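Local coordinates for putative lipoprotein (Bacteroides thetaiotaomicron, PDB 4Q1Z) that is of unknown function but, as a putative lipoprotein of a gut bacterium, is probably tethered by lipid to the cell envelope and pairs two beta-rich domains, at residues E112-Y115 with C116-P120. Numbering follows the deposited sequence.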
ATOM      1  N   GLU A 112      -3.711   5.253  -3.892  1.00 48.41           N
ATOM      2  CA  GLU A 112      -4.843   5.913  -4.517  1.00 47.71           C
ATOM      3  C   GLU A 112      -5.734   4.847  -5.089  1.00 50.30           C
ATOM      4  O   GLU A 112      -5.214   3.881  -5.658  1.00 48.84           O
ATOM      5  CB  GLU A 112      -4.351   6.886  -5.615  1.00 49.79           C
ATOM      6  CG  GLU A 112      -5.459   7.655  -6.334  1.00 55.02           C
ATOM      7  CD  GLU A 112      -5.274   9.159  -6.437  1.00 66.42           C
ATOM      8  OE1 GLU A 112      -4.178   9.659  -6.095  1.00 57.26           O
ATOM      9  OE2 GLU A 112      -6.244   9.841  -6.838  1.00 58.14           O
ATOM     10  N   ILE A 113      -7.076   5.014  -4.926  1.00 46.58           N
ATOM     11  CA  ILE A 113      -8.109   4.100  -5.431  1.00 45.88           C
ATOM     12  C   ILE A 113      -9.272   4.904  -6.059  1.00 49.48           C
ATOM     13  O   ILE A 113      -9.787   5.847  -5.443  1.00 48.06           O
ATOM     14  CB  ILE A 113      -8.633   3.118  -4.308  1.00 48.06           C
ATOM     15  CG1 ILE A 113      -7.475   2.329  -3.623  1.00 47.24           C
ATOM     16  CG2 ILE A 113      -9.711   2.167  -4.867  1.00 46.99           C
ATOM     17  CD1 ILE A 113      -7.844   1.533  -2.332  1.00 52.10           C
ATOM     18  N   TYR A 114      -9.691   4.515  -7.285  1.00 46.26           N
ATOM     19  CA  TYR A 114     -10.824   5.131  -7.973  1.00 45.20           C
ATOM     20  C   TYR A 114     -11.764   4.012  -8.395  1.00 49.13           C
ATOM     21  O   TYR A 114     -11.345   3.116  -9.115  1.00 48.43           O
ATOM     22  CB  TYR A 114     -10.346   6.005  -9.127  1.00 46.66           C
ATOM     23  CG  TYR A 114     -11.438   6.504 -10.050  1.00 48.51           C
ATOM     24  CD1 TYR A 114     -12.572   7.149  -9.546  1.00 49.86           C
ATOM     25  CD2 TYR A 114     -11.303   6.408 -11.430  1.00 48.86           C
ATOM     26  CE1 TYR A 114     -13.555   7.650 -10.397  1.00 48.08           C
ATOM     27  CE2 TYR A 114     -12.286   6.888 -12.283  1.00 49.75           C
ATOM     28  CZ  TYR A 114     -13.416   7.494 -11.764  1.00 54.04           C
ATOM     29  OH  TYR A 114     -14.376   7.961 -12.623  1.00 58.88           O
ATOM     30  N   TYR A 115     -13.017   4.023  -7.886  1.00 46.66           N
ATOM     31  CA  TYR A 115     -13.981   2.919  -8.066  1.00 44.81           C
ATOM     32  C   TYR A 115     -15.429   3.278  -8.467  1.00 46.02           C
ATOM     33  O   TYR A 115     -16.177   2.366  -8.838  1.00 44.86           O
ATOM     34  CB  TYR A 115     -14.093   2.139  -6.725  1.00 44.42           C
ATOM     35  CG  TYR A 115     -14.538   2.971  -5.528  1.00 44.84           C
ATOM     36  CD1 TYR A 115     -15.887   3.261  -5.317  1.00 45.90           C
ATOM     37  CD2 TYR A 115     -13.619   3.418  -4.578  1.00 45.00           C
ATOM     38  CE1 TYR A 115     -16.297   4.057  -4.251  1.00 44.23           C
ATOM     39  CE2 TYR A 115     -14.023   4.186  -3.486  1.00 45.98           C
ATOM     40  CZ  TYR A 115     -15.369   4.494  -3.319  1.00 51.30           C
ATOM     41  OH  TYR A 115     -15.806   5.241  -2.249  1.00 45.25           O
ATOM     42  N   CYS A 116     -15.864   4.536  -8.305  1.00 42.86           N
ATOM     43  CA  CYS A 116     -17.295   4.834  -8.429  1.00 43.34           C
ATOM     44  C   CYS A 116     -17.794   5.039  -9.883  1.00 50.52           C
ATOM     45  O   CYS A 116     -19.010   5.200 -10.103  1.00 50.77           O
ATOM     46  CB  CYS A 116     -17.680   6.008  -7.537  1.00 43.25           C
ATOM     47  SG  CYS A 116     -17.066   7.601  -8.130  1.00 48.82           S
ATOM     48  N   GLY A 117     -16.882   5.020 -10.845  1.00 46.10           N
ATOM     49  CA  GLY A 117     -17.273   5.279 -12.217  1.00 46.82           C
ATOM     50  C   GLY A 117     -17.478   6.763 -12.461  1.00 53.74           C
ATOM     51  O   GLY A 117     -17.345   7.587 -11.541  1.00 54.71           O
ATOM     52  N   SER A 118     -17.772   7.121 -13.714  1.00 50.84           N
ATOM     53  CA  SER A 118     -17.983   8.508 -14.115  1.00 51.45           C
ATOM     54  C   SER A 118     -19.186   8.606 -15.056  1.00 57.00           C
ATOM     55  O   SER A 118     -19.766   7.578 -15.407  1.00 55.10           O
ATOM     56  CB  SER A 118     -16.723   9.059 -14.769  1.00 53.98           C
ATOM     57  OG  SER A 118     -16.236   8.163 -15.753  1.00 59.81           O
ATOM     58  N   ARG A 119     -19.585   9.844 -15.427  1.00 56.56           N
ATOM     59  CA  ARG A 119     -20.726  10.071 -16.312  1.00 58.02           C
ATOM     60  C   ARG A 119     -20.312  10.706 -17.637  1.00 65.15           C
ATOM     61  O   ARG A 119     -19.844  11.851 -17.626  1.00 65.78           O
ATOM     62  CB  ARG A 119     -21.770  10.978 -15.639  1.00 58.15           C
ATOM     63  CG  ARG A 119     -22.585  10.320 -14.542  1.00 70.35           C
ATOM     64  CD  ARG A 119     -23.201  11.378 -13.645  1.00 80.78           C
ATOM     65  NE  ARG A 119     -23.840  10.808 -12.458  1.00 84.96           N
ATOM     66  CZ  ARG A 119     -25.114  10.427 -12.399  1.00 97.77           C
ATOM     67  NH1 ARG A 119     -25.903  10.544 -13.464  1.00 84.81           N
ATOM     68  NH2 ARG A 119     -25.607   9.915 -11.279  1.00 84.92           N
ATOM     69  N   PRO A 120     -20.514  10.040 -18.804  1.00 62.70           N
ATOM     70  CA  PRO A 120     -20.205  10.714 -20.073  1.00 63.62           C
ATOM     71  C   PRO A 120     -21.264  11.767 -20.371  1.00 69.99           C
ATOM     72  O   PRO A 120     -22.420  11.607 -19.956  1.00 68.82           O
ATOM     73  CB  PRO A 120     -20.211   9.570 -21.104  1.00 64.31           C
ATOM     74  CG  PRO A 120     -20.365   8.303 -20.331  1.00 66.30           C
ATOM     75  CD  PRO A 120     -21.045   8.685 -19.054  1.00 62.30           C
TER
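Tyr114 lays its ring along the turn that follows strand 108-114, its hydroxyl ending beside Gly117 and Ser118. With CG anti to the backbone N (chi1 170°), the ring runs forward with the chain; Tyr114 OH comes 3.2 Å from Gly117 O and 3.4 Å from Ser118 CB. Cys116 SG approaches the same ring obliquely, 4.2 Å from Tyr114 CE1, a sulfur-aromatic contact that suits a small, polarisable side chain. Gly117, at phi 78° and psi 177°, takes a backbone shape in which a CB would crowd the preceding carbonyl. The Tyr115 ring leaves the backbone on the other side from the Tyr114 ring; Tyr115 CD1 lies 4.0 Å from Cys116 CB, and the ring reaches Tyr266. This closely packed bend gives way to a looser end at exposed Arg119, whose NE makes a weak hydrogen bond to Tyr340 O. Strand 108-114 lies between strands 131-136 and 344-347 of a mixed sheet, and this loop leads on to 131-136. A phenylalanine in place of Tyr114 would probably leave Asp129 OD2 without the tyrosine hydroxyl. Hydrogen bonds from two buried hydroxyls, Tyr114 OH and Ser118 OG, to Asp129 OD2, not direct ones between the segments, thus tie strand end to loop.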